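Local coordinates for protein arabinogalactan endo-1,4-beta-galactosidase (Ignisphaera aggregans, PDB 7OSK) that probably cleaves internal beta-1,4-galactosidic bonds in galactan and arabinogalactan, this chain holding its family 53 glycoside hydrolase domain and a bound calcium ion, at residues Gly67-Glu72 against Arg77-Ile82; Trp90-Val95 against Ile188-Asn193; Ser138-Asp143 against Gly363-Glu368; Pro371-Asn374 against Asp379-Gly382. All coordinates share one frame; numbering follows the deposited sequence.

Contact 1. Residues Gly67-Glu72 against Arg77-Ile82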
loop_
_atom_site.group_PDB
_atom_site.type_symbol
_atom_site.label_atom_id
_atom_site.label_comp_id
_atom_site.label_asym_id
_atom_site.label_seq_id
_atom_site.Cartn_x
_atom_site.Cartn_y
_atom_site.Cartn_z
ATOM N N GLY A 67 19.891 8.095 5.118
ATOM C CA GLY A 67 19.138 8.832 4.120
ATOM C C GLY A 67 18.418 10.026 4.715
ATOM O O GLY A 67 17.913 9.957 5.836
ATOM N N LYS A 68 18.372 11.119 3.956
ATOM C CA LYS A 68 17.794 12.376 4.427
ATOM C C LYS A 68 16.685 12.876 3.506
ATOM O O LYS A 68 16.802 12.800 2.283
ATOM C CB LYS A 68 18.884 13.446 4.544
ATOM C CG LYS A 68 19.973 13.126 5.559
ATOM C CD LYS A 68 21.072 14.182 5.537
ATOM C CE LYS A 68 22.142 13.909 6.583
ATOM N NZ LYS A 68 21.610 13.992 7.972
ATOM N N TYR A 69 15.616 13.393 4.108
ATOM C CA TYR A 69 14.501 13.979 3.368
ATOM C C TYR A 69 14.471 15.493 3.552
ATOM O O TYR A 69 14.701 16.000 4.653
ATOM C CB TYR A 69 13.172 13.374 3.821
ATOM C CG TYR A 69 13.005 11.920 3.448
ATOM C CD1 TYR A 69 12.463 11.556 2.223
ATOM C CD2 TYR A 69 13.389 10.913 4.320
ATOM C CE1 TYR A 69 12.308 10.230 1.878
ATOM C CE2 TYR A 69 13.239 9.583 3.983
ATOM C CZ TYR A 69 12.698 9.246 2.762
ATOM O OH TYR A 69 12.547 7.921 2.424
ATOM N N TYR A 70 14.181 16.206 2.466
ATOM C CA TYR A 70 14.149 17.665 2.479
ATOM C C TYR A 70 12.788 18.185 2.015
ATOM O O TYR A 70 12.156 17.601 1.134
ATOM C CB TYR A 70 15.264 18.225 1.594
ATOM C CG TYR A 70 16.641 17.733 1.980
ATOM C CD1 TYR A 70 17.118 16.513 1.522
ATOM C CD2 TYR A 70 17.463 18.488 2.805
ATOM C CE1 TYR A 70 18.373 16.059 1.875
ATOM C CE2 TYR A 70 18.718 18.042 3.162
ATOM C CZ TYR A 70 19.168 16.828 2.695
ATOM O OH TYR A 70 20.420 16.380 3.048
ATOM N N ASP A 71 12.347 19.285 2.618
ATOM C CA ASP A 71 11.035 19.857 2.325
ATOM C C ASP A 71 11.044 20.612 0.999
ATOM O O ASP A 71 12.016 20.551 0.245
ATOM C CB ASP A 71 10.600 20.788 3.461
ATOM C CG ASP A 71 11.534 21.969 3.636
ATOM O OD1 ASP A 71 12.645 21.936 3.066
ATOM O OD2 ASP A 71 11.163 22.928 4.346
ATOM N N GLU A 72 9.957 21.330 0.726
ATOM C CA GLU A 72 9.810 22.073 -0.522
ATOM C C GLU A 72 10.928 23.098 -0.700
ATOM O O GLU A 72 11.360 23.368 -1.821
ATOM C CB GLU A 72 8.447 22.772 -0.564
ATOM C CG GLU A 72 8.163 23.555 -1.846
ATOM C CD GLU A 72 7.945 22.661 -3.060
ATOM O OE1 GLU A 72 8.027 21.422 -2.920
ATOM O OE2 GLU A 72 7.686 23.201 -4.156
ATOM N N ARG A 77 14.294 18.009 7.078
ATOM C CA ARG A 77 13.176 17.936 8.016
ATOM C C ARG A 77 12.842 16.488 8.353
ATOM O O ARG A 77 13.329 15.556 7.710
ATOM C CB ARG A 77 11.933 18.614 7.435
ATOM C CG ARG A 77 12.117 20.069 7.039
ATOM C CD ARG A 77 11.599 21.018 8.098
ATOM N NE ARG A 77 10.192 20.782 8.406
ATOM C CZ ARG A 77 9.177 21.186 7.647
ATOM N NH1 ARG A 77 9.402 21.850 6.520
ATOM N NH2 ARG A 77 7.933 20.922 8.015
ATOM N N ASP A 78 12.003 16.305 9.366
ATOM C CA ASP A 78 11.430 15.000 9.655
ATOM C C ASP A 78 10.479 14.638 8.519
ATOM O O ASP A 78 9.612 15.434 8.161
ATOM C CB ASP A 78 10.696 15.017 10.998
ATOM C CG ASP A 78 10.342 13.626 11.495
ATOM O OD1 ASP A 78 10.064 12.734 10.662
ATOM O OD2 ASP A 78 10.335 13.427 12.730
ATOM N N LEU A 79 10.650 13.448 7.953
ATOM C CA LEU A 79 9.849 13.015 6.809
ATOM C C LEU A 79 8.351 13.163 7.062
ATOM O O LEU A 79 7.624 13.691 6.222
ATOM C CB LEU A 79 10.171 11.560 6.458
ATOM C CG LEU A 79 9.252 10.880 5.440
ATOM C CD1 LEU A 79 9.274 11.607 4.104
ATOM C CD2 LEU A 79 9.647 9.429 5.266
ATOM N N LEU A 80 7.897 12.696 8.219
ATOM C CA LEU A 80 6.478 12.738 8.549
ATOM C C LEU A 80 5.965 14.173 8.619
ATOM O O LEU A 80 4.804 14.437 8.316
ATOM C CB LEU A 80 6.216 12.020 9.875
ATOM C CG LEU A 80 6.330 10.495 9.847
ATOM C CD1 LEU A 80 6.219 9.934 11.254
ATOM C CD2 LEU A 80 5.267 9.881 8.941
ATOM N N ASP A 81 6.831 15.100 9.017
ATOM C CA ASP A 81 6.464 16.510 9.038
ATOM C C ASP A 81 6.308 17.033 7.613
ATOM O O ASP A 81 5.421 17.838 7.336
ATOM C CB ASP A 81 7.505 17.342 9.795
ATOM C CG ASP A 81 7.469 17.104 11.293
ATOM O OD1 ASP A 81 6.387 16.779 11.822
ATOM O OD2 ASP A 81 8.524 17.253 11.943
ATOM N N ILE A 82 7.168 16.568 6.711
ATOM C CA ILE A 82 7.097 16.980 5.314
ATOM C C ILE A 82 5.799 16.478 4.687
ATOM O O ILE A 82 5.146 17.196 3.931
ATOM C CB ILE A 82 8.297 16.460 4.497
ATOM C CG1 ILE A 82 9.608 16.978 5.095
ATOM C CG2 ILE A 82 8.175 16.890 3.033
ATOM C CD1 ILE A 82 10.859 16.435 4.421
HETATM O O HOH W 1 15.467 13.929 6.833
#
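Tyr69 sets its CG opposite its own carbonyl carbon (chi1 -68°), while Leu79 sets its CG opposite its backbone N (chi1 170°), and these two torsions bring the phenol ring and the leucine branches together. The contact joins the loop after helix 59-65 to the start of helix 79-85, in the (beta/alpha)8 barrel of a family 53 glycoside hydrolase. Asp78 is the N-cap of this helix, and its OD1 accepts from Leu80 N. Leu79 CD1 makes a CH-pi contact over one face of the Tyr69 ring, 3.9 Å from its centroid and offset toward the rim. Leu79 CD2 meets the hydroxyl end of the ring, 3.8 Å from Tyr69 CE2. Tyr69 OH bonds to Thr355 O, so the ring is gripped at its far end too. Ile82 CD1 packs on the loop backbone, 3.5 Å from Tyr70 C. Arg77 N donates to Tyr69 O at 3.2 Å in an almost straight bond (171°). Beside it, a water accepts from Tyr69 N and donates to Arg77 O. The Arg77 chain is bent. Both charges have further partners: Arg77 NH2 pairs with Glu85, and Asp71 OD1 accepts from Val75 N. Arg77 NH1 and Asp71 OD2 form a bent salt bridge at 3.0 Å: OD2 lies near the guanidinium plane, while NH1 comes on the anti side and out of the carboxylate plane, the two planes almost perpendicular.

Contact 2. Residues Trp90-Val95 against Ile188-Asn193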
loop_
_atom_site.group_PDB
_atom_site.type_symbol
_atom_site.label_atom_id
_atom_site.label_comp_id
_atom_site.label_asym_id
_atom_site.label_seq_id
_atom_site.Cartn_x
_atom_site.Cartn_y
_atom_site.Cartn_z
ATOM N N TRP A 90 -2.643 9.951 6.002
ATOM C CA TRP A 90 -2.593 8.518 6.282
ATOM C C TRP A 90 -1.253 7.911 5.887
ATOM O O TRP A 90 -0.600 8.374 4.950
ATOM C CB TRP A 90 -3.718 7.787 5.549
ATOM C CG TRP A 90 -5.017 7.786 6.281
ATOM C CD1 TRP A 90 -5.889 8.826 6.405
ATOM C CD2 TRP A 90 -5.603 6.684 6.984
ATOM N NE1 TRP A 90 -6.981 8.442 7.148
ATOM C CE2 TRP A 90 -6.829 7.131 7.514
ATOM C CE3 TRP A 90 -5.208 5.364 7.218
ATOM C CZ2 TRP A 90 -7.663 6.304 8.265
ATOM C CZ3 TRP A 90 -6.038 4.544 7.964
ATOM C CH2 TRP A 90 -7.251 5.018 8.478
ATOM N N ILE A 91 -0.863 6.868 6.615
ATOM C CA ILE A 91 0.376 6.142 6.360
ATOM C C ILE A 91 0.074 4.658 6.183
ATOM O O ILE A 91 -0.607 4.051 7.012
ATOM C CB ILE A 91 1.392 6.325 7.513
ATOM C CG1 ILE A 91 1.679 7.811 7.757
ATOM C CG2 ILE A 91 2.685 5.573 7.217
ATOM C CD1 ILE A 91 2.335 8.526 6.585
ATOM N N ARG A 92 0.584 4.082 5.099
ATOM C CA ARG A 92 0.424 2.656 4.835
ATOM C C ARG A 92 1.769 1.952 4.946
ATOM O O ARG A 92 2.757 2.388 4.359
ATOM C CB ARG A 92 -0.186 2.430 3.451
ATOM C CG ARG A 92 -0.399 0.970 3.083
ATOM C CD ARG A 92 -1.123 0.849 1.750
ATOM N NE ARG A 92 -1.366 -0.544 1.365
ATOM C CZ ARG A 92 -0.585 -1.254 0.555
ATOM N NH1 ARG A 92 0.509 -0.720 0.026
ATOM N NH2 ARG A 92 -0.899 -2.508 0.269
ATOM N N LEU A 93 1.799 0.865 5.712
ATOM C CA LEU A 93 3.026 0.106 5.934
ATOM C C LEU A 93 2.784 -1.385 5.758
ATOM O O LEU A 93 1.841 -1.937 6.322
ATOM C CB LEU A 93 3.578 0.372 7.338
ATOM C CG LEU A 93 3.990 1.806 7.676
ATOM C CD1 LEU A 93 4.283 1.925 9.159
ATOM C CD2 LEU A 93 5.196 2.232 6.852
ATOM N N ARG A 94 3.638 -2.032 4.971
ATOM C CA ARG A 94 3.600 -3.482 4.842
ATOM C C ARG A 94 4.424 -4.108 5.957
ATOM O O ARG A 94 5.354 -3.487 6.470
ATOM C CB ARG A 94 4.122 -3.931 3.473
ATOM C CG ARG A 94 5.550 -3.512 3.174
ATOM C CD ARG A 94 6.042 -4.110 1.866
ATOM N NE ARG A 94 7.359 -3.597 1.491
ATOM C CZ ARG A 94 7.565 -2.465 0.821
ATOM N NH1 ARG A 94 6.540 -1.710 0.445
ATOM N NH2 ARG A 94 8.800 -2.086 0.529
ATOM N N VAL A 95 4.074 -5.336 6.331
ATOM C CA VAL A 95 4.784 -6.054 7.383
ATOM C C VAL A 95 5.055 -7.494 6.958
ATOM O O VAL A 95 4.126 -8.270 6.724
ATOM C CB VAL A 95 3.988 -6.050 8.715
ATOM C CG1 VAL A 95 4.687 -6.899 9.771
ATOM C CG2 VAL A 95 3.799 -4.629 9.222
ATOM N N ILE A 188 -5.716 -7.709 5.207
ATOM C CA ILE A 188 -5.493 -9.146 5.311
ATOM C C ILE A 188 -4.881 -9.685 4.020
ATOM O O ILE A 188 -5.593 -10.067 3.091
ATOM C CB ILE A 188 -6.811 -9.911 5.607
ATOM C CG1 ILE A 188 -7.593 -9.250 6.748
ATOM C CG2 ILE A 188 -6.522 -11.372 5.935
ATOM C CD1 ILE A 188 -6.863 -9.216 8.077
ATOM N N GLY A 189 -3.553 -9.713 3.970
ATOM C CA GLY A 189 -2.846 -10.151 2.781
ATOM C C GLY A 189 -2.671 -9.007 1.802
ATOM O O GLY A 189 -3.375 -8.002 1.897
ATOM N N ASN A 190 -1.735 -9.153 0.865
ATOM C CA ASN A 190 -1.501 -8.124 -0.147
ATOM C C ASN A 190 -1.841 -8.622 -1.542
ATOM O O ASN A 190 -1.215 -9.554 -2.048
ATOM C CB ASN A 190 -0.049 -7.643 -0.120
ATOM C CG ASN A 190 0.153 -6.369 -0.924
ATOM O OD1 ASN A 190 -0.310 -5.299 -0.530
ATOM N ND2 ASN A 190 0.841 -6.478 -2.057
ATOM N N GLU A 191 -2.825 -7.974 -2.160
ATOM C CA GLU A 191 -3.300 -8.347 -3.486
ATOM C C GLU A 191 -3.587 -9.846 -3.546
ATOM O O GLU A 191 -2.918 -10.600 -4.255
ATOM C CB GLU A 191 -2.278 -7.940 -4.548
ATOM C CG GLU A 191 -2.032 -6.441 -4.603
ATOM C CD GLU A 191 -1.023 -6.041 -5.661
ATOM O OE1 GLU A 191 -0.572 -6.919 -6.424
ATOM O OE2 GLU A 191 -0.684 -4.843 -5.732
ATOM N N ILE A 192 -4.597 -10.261 -2.789
ATOM C CA ILE A 192 -4.914 -11.674 -2.606
ATOM C C ILE A 192 -5.877 -12.181 -3.682
ATOM O O ILE A 192 -6.773 -12.975 -3.401
ATOM C CB ILE A 192 -5.519 -11.920 -1.205
ATOM C CG1 ILE A 192 -6.653 -10.930 -0.929
ATOM C CG2 ILE A 192 -4.450 -11.767 -0.137
ATOM C CD1 ILE A 192 -7.714 -11.462 0.006
ATOM N N ASN A 193 -5.682 -11.716 -4.913
ATOM C CA ASN A 193 -6.507 -12.138 -6.041
ATOM C C ASN A 193 -6.541 -13.658 -6.177
ATOM O O ASN A 193 -7.612 -14.267 -6.218
ATOM C CB ASN A 193 -5.988 -11.518 -7.343
ATOM C CG ASN A 193 -5.997 -10.000 -7.316
ATOM O OD1 ASN A 193 -5.668 -9.385 -6.300
ATOM N ND2 ASN A 193 -6.378 -9.389 -8.435
#
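Arg92 and Asn190 meet through a single pair of polar atoms inside the barrel. Arg92 NH2 donates to Asn190 OD1 at 3.0 Å, but the bond is weak and bent (126° at the hydrogen). The oxygen lies at the edge of the guanidinium, in its plane. The amide plane is turned 38° from the guanidinium plane, and the two side chains cross at about a right angle. The Arg92 chain is extended from CG to NE, starting with CG anti to the backbone N (chi1 -180°), and this carries the guanidinium from strand 90-95 toward the loop of Asn190.

The close part of the contact is confined to this one point, and both residues are buried. Only Arg92 and Asn190 touch across the two segments. The rest is loose, and the segments stand apart: Glu191 OE2 is 6.4 Å from Arg92 NH2, too far for a salt bridge. The polar atoms are held mainly by other residues. Arg92 NH1 forms salt bridges with Asp55 and Glu292, and NH2 also donates to Gln187. Asn190 ND2 donates to Ala142 O. The guanidinium is thus fixed from several sides, and its weak bond to Asn190 is one part of a network. The Asn-Glu pair just after the fourth strand is characteristic of clan GH-A barrels, to which family 53 belongs.

Strand 90-95 lies between strands 51-55 and 130-135 in the parallel barrel. Segment 188-193 leaves the end of strand 185-188 beside strand 228-234, on the way to helix 206-223.

Contact 3. Residues Ser138-Asp143 against Gly363-Glu368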
loop_
_atom_site.group_PDB
_atom_site.type_symbol
_atom_site.label_atom_id
_atom_site.label_comp_id
_atom_site.label_asym_id
_atom_site.label_seq_id
_atom_site.Cartn_x
_atom_site.Cartn_y
_atom_site.Cartn_z
ATOM N N SER A 138 3.828 -13.215 4.569
ATOM C CA SER A 138 4.941 -13.817 3.853
ATOM C C SER A 138 6.217 -13.236 4.446
ATOM O O SER A 138 6.168 -12.205 5.116
ATOM C CB SER A 138 4.849 -13.531 2.354
ATOM O OG SER A 138 5.965 -14.059 1.659
ATOM N N ASP A 139 7.354 -13.885 4.216
ATOM C CA ASP A 139 8.622 -13.370 4.724
ATOM C C ASP A 139 9.161 -12.280 3.806
ATOM O O ASP A 139 10.059 -11.534 4.185
ATOM C CB ASP A 139 9.658 -14.489 4.870
ATOM C CG ASP A 139 9.476 -15.298 6.145
ATOM O OD1 ASP A 139 8.934 -14.758 7.133
ATOM O OD2 ASP A 139 9.882 -16.477 6.163
ATOM N N TRP A 140 8.615 -12.187 2.599
ATOM C CA TRP A 140 9.025 -11.136 1.676
ATOM C C TRP A 140 7.874 -10.764 0.739
ATOM O O TRP A 140 6.712 -10.976 1.082
ATOM C CB TRP A 140 10.260 -11.583 0.886
ATOM C CG TRP A 140 11.231 -10.470 0.569
ATOM C CD1 TRP A 140 11.540 -9.395 1.354
ATOM C CD2 TRP A 140 12.012 -10.332 -0.624
ATOM N NE1 TRP A 140 12.464 -8.596 0.723
ATOM C CE2 TRP A 140 12.770 -9.150 -0.493
ATOM C CE3 TRP A 140 12.144 -11.089 -1.791
ATOM C CZ2 TRP A 140 13.645 -8.709 -1.483
ATOM C CZ3 TRP A 140 13.011 -10.649 -2.774
ATOM C CH2 TRP A 140 13.750 -9.471 -2.614
ATOM N N TRP A 141 8.200 -10.206 -0.429
ATOM C CA TRP A 141 7.194 -9.684 -1.359
ATOM C C TRP A 141 6.071 -10.674 -1.645
ATOM O O TRP A 141 6.317 -11.861 -1.872
ATOM C CB TRP A 141 7.841 -9.285 -2.687
ATOM C CG TRP A 141 8.899 -8.239 -2.566
ATOM C CD1 TRP A 141 10.244 -8.434 -2.591
ATOM C CD2 TRP A 141 8.702 -6.829 -2.407
ATOM N NE1 TRP A 141 10.903 -7.237 -2.458
ATOM C CE2 TRP A 141 9.977 -6.233 -2.343
ATOM C CE3 TRP A 141 7.572 -6.010 -2.317
ATOM C CZ2 TRP A 141 10.155 -4.862 -2.190
ATOM C CZ3 TRP A 141 7.751 -4.648 -2.165
ATOM C CH2 TRP A 141 9.033 -4.089 -2.102
ATOM N N ALA A 142 4.841 -10.169 -1.635
ATOM C CA ALA A 142 3.676 -10.970 -1.978
ATOM C C ALA A 142 2.750 -10.202 -2.916
ATOM O O ALA A 142 2.457 -9.025 -2.699
ATOM C CB ALA A 142 2.928 -11.391 -0.724
ATOM N N ASP A 143 2.310 -10.881 -3.970
ATOM C CA ASP A 143 1.367 -10.324 -4.930
ATOM C C ASP A 143 0.693 -11.508 -5.627
ATOM O O ASP A 143 0.961 -12.653 -5.267
ATOM C CB ASP A 143 2.085 -9.394 -5.910
ATOM C CG ASP A 143 3.195 -10.087 -6.661
ATOM O OD1 ASP A 143 2.891 -10.918 -7.541
ATOM O OD2 ASP A 143 4.374 -9.790 -6.374
ATOM N N GLY A 363 17.868 -0.714 -1.691
ATOM C CA GLY A 363 17.330 -1.212 -2.942
ATOM C C GLY A 363 16.110 -2.082 -2.713
ATOM O O GLY A 363 15.644 -2.230 -1.583
ATOM N N TRP A 364 15.591 -2.659 -3.792
ATOM C CA TRP A 364 14.425 -3.534 -3.715
ATOM C C TRP A 364 14.812 -4.904 -3.170
ATOM O O TRP A 364 13.954 -5.714 -2.817
ATOM C CB TRP A 364 13.788 -3.694 -5.094
ATOM C CG TRP A 364 14.472 -4.730 -5.932
ATOM C CD1 TRP A 364 15.641 -4.590 -6.623
ATOM C CD2 TRP A 364 14.029 -6.071 -6.163
ATOM N NE1 TRP A 364 15.953 -5.762 -7.269
ATOM C CE2 TRP A 364 14.978 -6.687 -7.003
ATOM C CE3 TRP A 364 12.921 -6.811 -5.742
ATOM C CZ2 TRP A 364 14.850 -8.003 -7.429
ATOM C CZ3 TRP A 364 12.798 -8.118 -6.169
ATOM C CH2 TRP A 364 13.758 -8.698 -7.001
ATOM N N LYS A 365 16.114 -5.151 -3.110
ATOM C CA LYS A 365 16.648 -6.444 -2.719
ATOM C C LYS A 365 18.048 -6.233 -2.166
ATOM O O LYS A 365 18.733 -5.289 -2.558
ATOM C CB LYS A 365 16.669 -7.398 -3.918
ATOM C CG LYS A 365 17.079 -8.825 -3.604
ATOM C CD LYS A 365 17.029 -9.687 -4.857
ATOM C CE LYS A 365 17.391 -11.133 -4.558
ATOM N NZ LYS A 365 17.265 -12.003 -5.758
ATOM N N THR A 366 18.469 -7.095 -1.249
ATOM C CA THR A 366 19.826 -7.032 -0.729
ATOM C C THR A 366 20.820 -7.197 -1.875
ATOM O O THR A 366 20.798 -8.200 -2.593
ATOM C CB THR A 366 20.073 -8.113 0.338
ATOM O OG1 THR A 366 19.264 -7.840 1.488
ATOM C CG2 THR A 366 21.541 -8.146 0.754
ATOM N N GLY A 367 21.683 -6.201 -2.045
ATOM C CA GLY A 367 22.701 -6.235 -3.080
ATOM C C GLY A 367 22.303 -5.510 -4.352
ATOM O O GLY A 367 23.166 -5.038 -5.092
ATOM N N GLU A 368 21.000 -5.417 -4.605
ATOM C CA GLU A 368 20.499 -4.739 -5.799
ATOM C C GLU A 368 19.982 -3.349 -5.445
ATOM O O GLU A 368 19.956 -2.969 -4.274
ATOM C CB GLU A 368 19.404 -5.569 -6.471
ATOM C CG GLU A 368 19.880 -6.953 -6.890
ATOM C CD GLU A 368 18.905 -7.677 -7.798
ATOM O OE1 GLU A 368 18.115 -7.005 -8.496
ATOM O OE2 GLU A 368 18.938 -8.926 -7.822
#
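The backbones of Trp140 and Lys365 stay well apart, with 10.0 Å between their CA atoms, and the second segment reverses in a type II beta turn from Lys365 to Glu368. Trp141 NE1 gives a weak hydrogen bond (3.4 Å) to the backbone carbonyl oxygen Trp364 O, which lies at the edge of the Trp141 indole, in its plane. Trp140 CH2 lies 3.5 Å from Lys365 CG, the two side chains crossing at about a right angle. The six-membered rings of Trp140 and Trp364 are near parallel (29°) but slid apart, with centroids 5.6 Å from each other. Trp364 carries its CG between the backbone N and the carbonyl carbon (chi1 82°), which folds the indole back over Lys365 CB. Trp364 NE1 donates to Glu368 OE1 at 2.8 Å, and this helps to fix the rotation of the ring. Replacing Trp364 by alanine would probably leave Glu368 OE1 without this donor and open a gap beside Trp140 CH2. Trp140 NE1 is tied to Gly108 O, and the ring of His305, whose backbone O binds calcium, meets the Trp364 ring. Trp140, Trp141 and Trp364 form an aromatic cluster on loops that follow the third and eighth barrel strands. Such clusters on the catalytic face of a (beta/alpha)8 glycosidase are typical of sugar-binding clefts, consistent with a part in binding the galactan chain, though no sugar is bound here.

Contact 4. Residues Pro371-Asn374 against Asp379-Gly382. With CA (calcium ion), chain C.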
loop_
_atom_site.group_PDB
_atom_site.type_symbol
_atom_site.label_atom_id
_atom_site.label_comp_id
_atom_site.label_asym_id
_atom_site.label_seq_id
_atom_site.Cartn_x
_atom_site.Cartn_y
_atom_site.Cartn_z
ATOM N N PRO A 371 14.327 0.268 -8.292
ATOM C CA PRO A 371 13.649 0.324 -9.589
ATOM C C PRO A 371 12.449 1.272 -9.610
ATOM O O PRO A 371 11.637 1.189 -10.532
ATOM C CB PRO A 371 13.188 -1.118 -9.778
ATOM C CG PRO A 371 12.809 -1.535 -8.382
ATOM C CD PRO A 371 13.736 -0.779 -7.438
ATOM N N TRP A 372 12.347 2.158 -8.621
ATOM C CA TRP A 372 11.112 2.906 -8.392
ATOM C C TRP A 372 11.328 4.399 -8.117
ATOM O O TRP A 372 10.362 5.149 -7.964
ATOM C CB TRP A 372 10.359 2.275 -7.218
ATOM C CG TRP A 372 8.895 2.592 -7.178
ATOM C CD1 TRP A 372 8.287 3.566 -6.443
ATOM C CD2 TRP A 372 7.853 1.925 -7.900
ATOM N NE1 TRP A 372 6.931 3.549 -6.663
ATOM C CE2 TRP A 372 6.640 2.551 -7.556
ATOM C CE3 TRP A 372 7.828 0.861 -8.806
ATOM C CZ2 TRP A 372 5.417 2.148 -8.082
ATOM C CZ3 TRP A 372 6.611 0.465 -9.329
ATOM C CH2 TRP A 372 5.424 1.107 -8.964
ATOM N N GLU A 373 12.584 4.836 -8.069
ATOM C CA GLU A 373 12.891 6.182 -7.584
ATOM C C GLU A 373 12.300 7.275 -8.475
ATOM O O GLU A 373 12.079 8.398 -8.017
ATOM C CB GLU A 373 14.409 6.385 -7.446
ATOM C CG GLU A 373 15.197 6.584 -8.745
ATOM C CD GLU A 373 15.846 5.316 -9.275
ATOM O OE1 GLU A 373 15.545 4.208 -8.773
ATOM O OE2 GLU A 373 16.669 5.438 -10.206
ATOM N N ASN A 374 12.039 6.951 -9.739
ATOM C CA ASN A 374 11.430 7.912 -10.652
ATOM C C ASN A 374 9.912 7.926 -10.505
ATOM O O ASN A 374 9.218 8.607 -11.260
ATOM C CB ASN A 374 11.814 7.617 -12.108
ATOM C CG ASN A 374 11.272 6.292 -12.605
ATOM O OD1 ASN A 374 11.198 5.317 -11.859
ATOM N ND2 ASN A 374 10.894 6.253 -13.880
ATOM N N ASP A 379 12.705 13.639 -5.067
ATOM C CA ASP A 379 13.712 13.450 -6.107
ATOM C C ASP A 379 14.892 12.641 -5.571
ATOM O O ASP A 379 14.879 12.194 -4.423
ATOM C CB ASP A 379 14.189 14.797 -6.676
ATOM C CG ASP A 379 14.824 15.704 -5.631
ATOM O OD1 ASP A 379 15.448 15.206 -4.668
ATOM O OD2 ASP A 379 14.709 16.938 -5.793
ATOM N N PHE A 380 15.910 12.465 -6.406
ATOM C CA PHE A 380 17.050 11.622 -6.064
ATOM C C PHE A 380 17.838 12.199 -4.894
ATOM O O PHE A 380 18.468 11.463 -4.135
ATOM C CB PHE A 380 17.961 11.451 -7.283
ATOM C CG PHE A 380 17.239 10.979 -8.516
ATOM C CD1 PHE A 380 16.070 10.243 -8.409
ATOM C CD2 PHE A 380 17.723 11.273 -9.780
ATOM C CE1 PHE A 380 15.400 9.809 -9.537
ATOM C CE2 PHE A 380 17.056 10.838 -10.914
ATOM C CZ PHE A 380 15.894 10.107 -10.790
ATOM N N ASN A 381 17.793 13.518 -4.750
ATOM C CA ASN A 381 18.482 14.191 -3.657
ATOM C C ASN A 381 17.642 14.205 -2.380
ATOM O O ASN A 381 18.012 14.833 -1.388
ATOM C CB ASN A 381 18.847 15.617 -4.068
ATOM C CG ASN A 381 19.746 15.655 -5.291
ATOM O OD1 ASN A 381 20.628 14.812 -5.454
ATOM N ND2 ASN A 381 19.519 16.633 -6.162
ATOM N N GLY A 382 16.512 13.505 -2.412
ATOM C CA GLY A 382 15.667 13.362 -1.242
ATOM C C GLY A 382 14.780 14.565 -0.995
ATOM O O GLY A 382 14.110 14.647 0.032
HETATM CA CA CA C . 16.932 3.140 -10.397
#
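Glu373 belongs to the calcium site, and Phe380 packs against the aliphatic part of its side chain. Both carboxylate oxygens grip the metal: Glu373 OE1 lies 2.4 Å and Glu373 OE2 2.3 Å from the calcium ion. The other five ligand atoms are Asp301 OD1, Asp303 OD1, His305 O, Asn307 OD1 and Asn370 O. Glu373 OE2 also accepts from Ser302 N, which helps to set the carboxylate in place. Glu373 CG is tucked over its own backbone (chi1 75°), and the chain bends at chi2 (-97°). The head thereby turns to the ion while the CG methylene meets the ring. Phe380 CE1 is the touching atom, 3.3 Å from Glu373 CG. The approach is oblique, with the carboxylate plane and the ring plane 72° apart. Glu373 O lies in the ring plane at its edge, 3.9 Å from Phe380 CE1.

Both segments lie in the long loop between strand 346-352, the last of the (beta/alpha)8 barrel, and helix 390-393. Asp379 to Gly382 form a type I beta turn, closed by a bond from Gly382 N to Asp379 O at 2.9 Å. Phe380 is the second residue of this turn, and its ring extends from the turn toward the metal loop, where it also touches Ser302. With an alanine here, Glu373 CG would probably lose its apolar neighbour, and a gap would open between the turn and the calcium loop. Asn374, next to Glu373, is held by its own amide: its ND2 donates to Phe309 O and Thr298 O.

Contact 2 lies deepest, its centre about 5 Å from that of the chain, and is purely polar. Contacts 1 and 4 are buried too, but far from the centre, and are largely apolar, with a salt bridge in one and a calcium ligand in the other. Contact 3 is the surface contact and is mostly aromatic. Contacts 1 and 4 meet at Tyr70 N and Gly382 O, probably by a hydrogen bond. Contacts 3 and 4 share the loop after strand 346-352 and touch where Trp364 CB packs on Pro371 CD. Arg94 NH2 packs on Trp141 CH2 between contacts 2 and 3, while Leu80 packs on Ile91 between contacts 1 and 2.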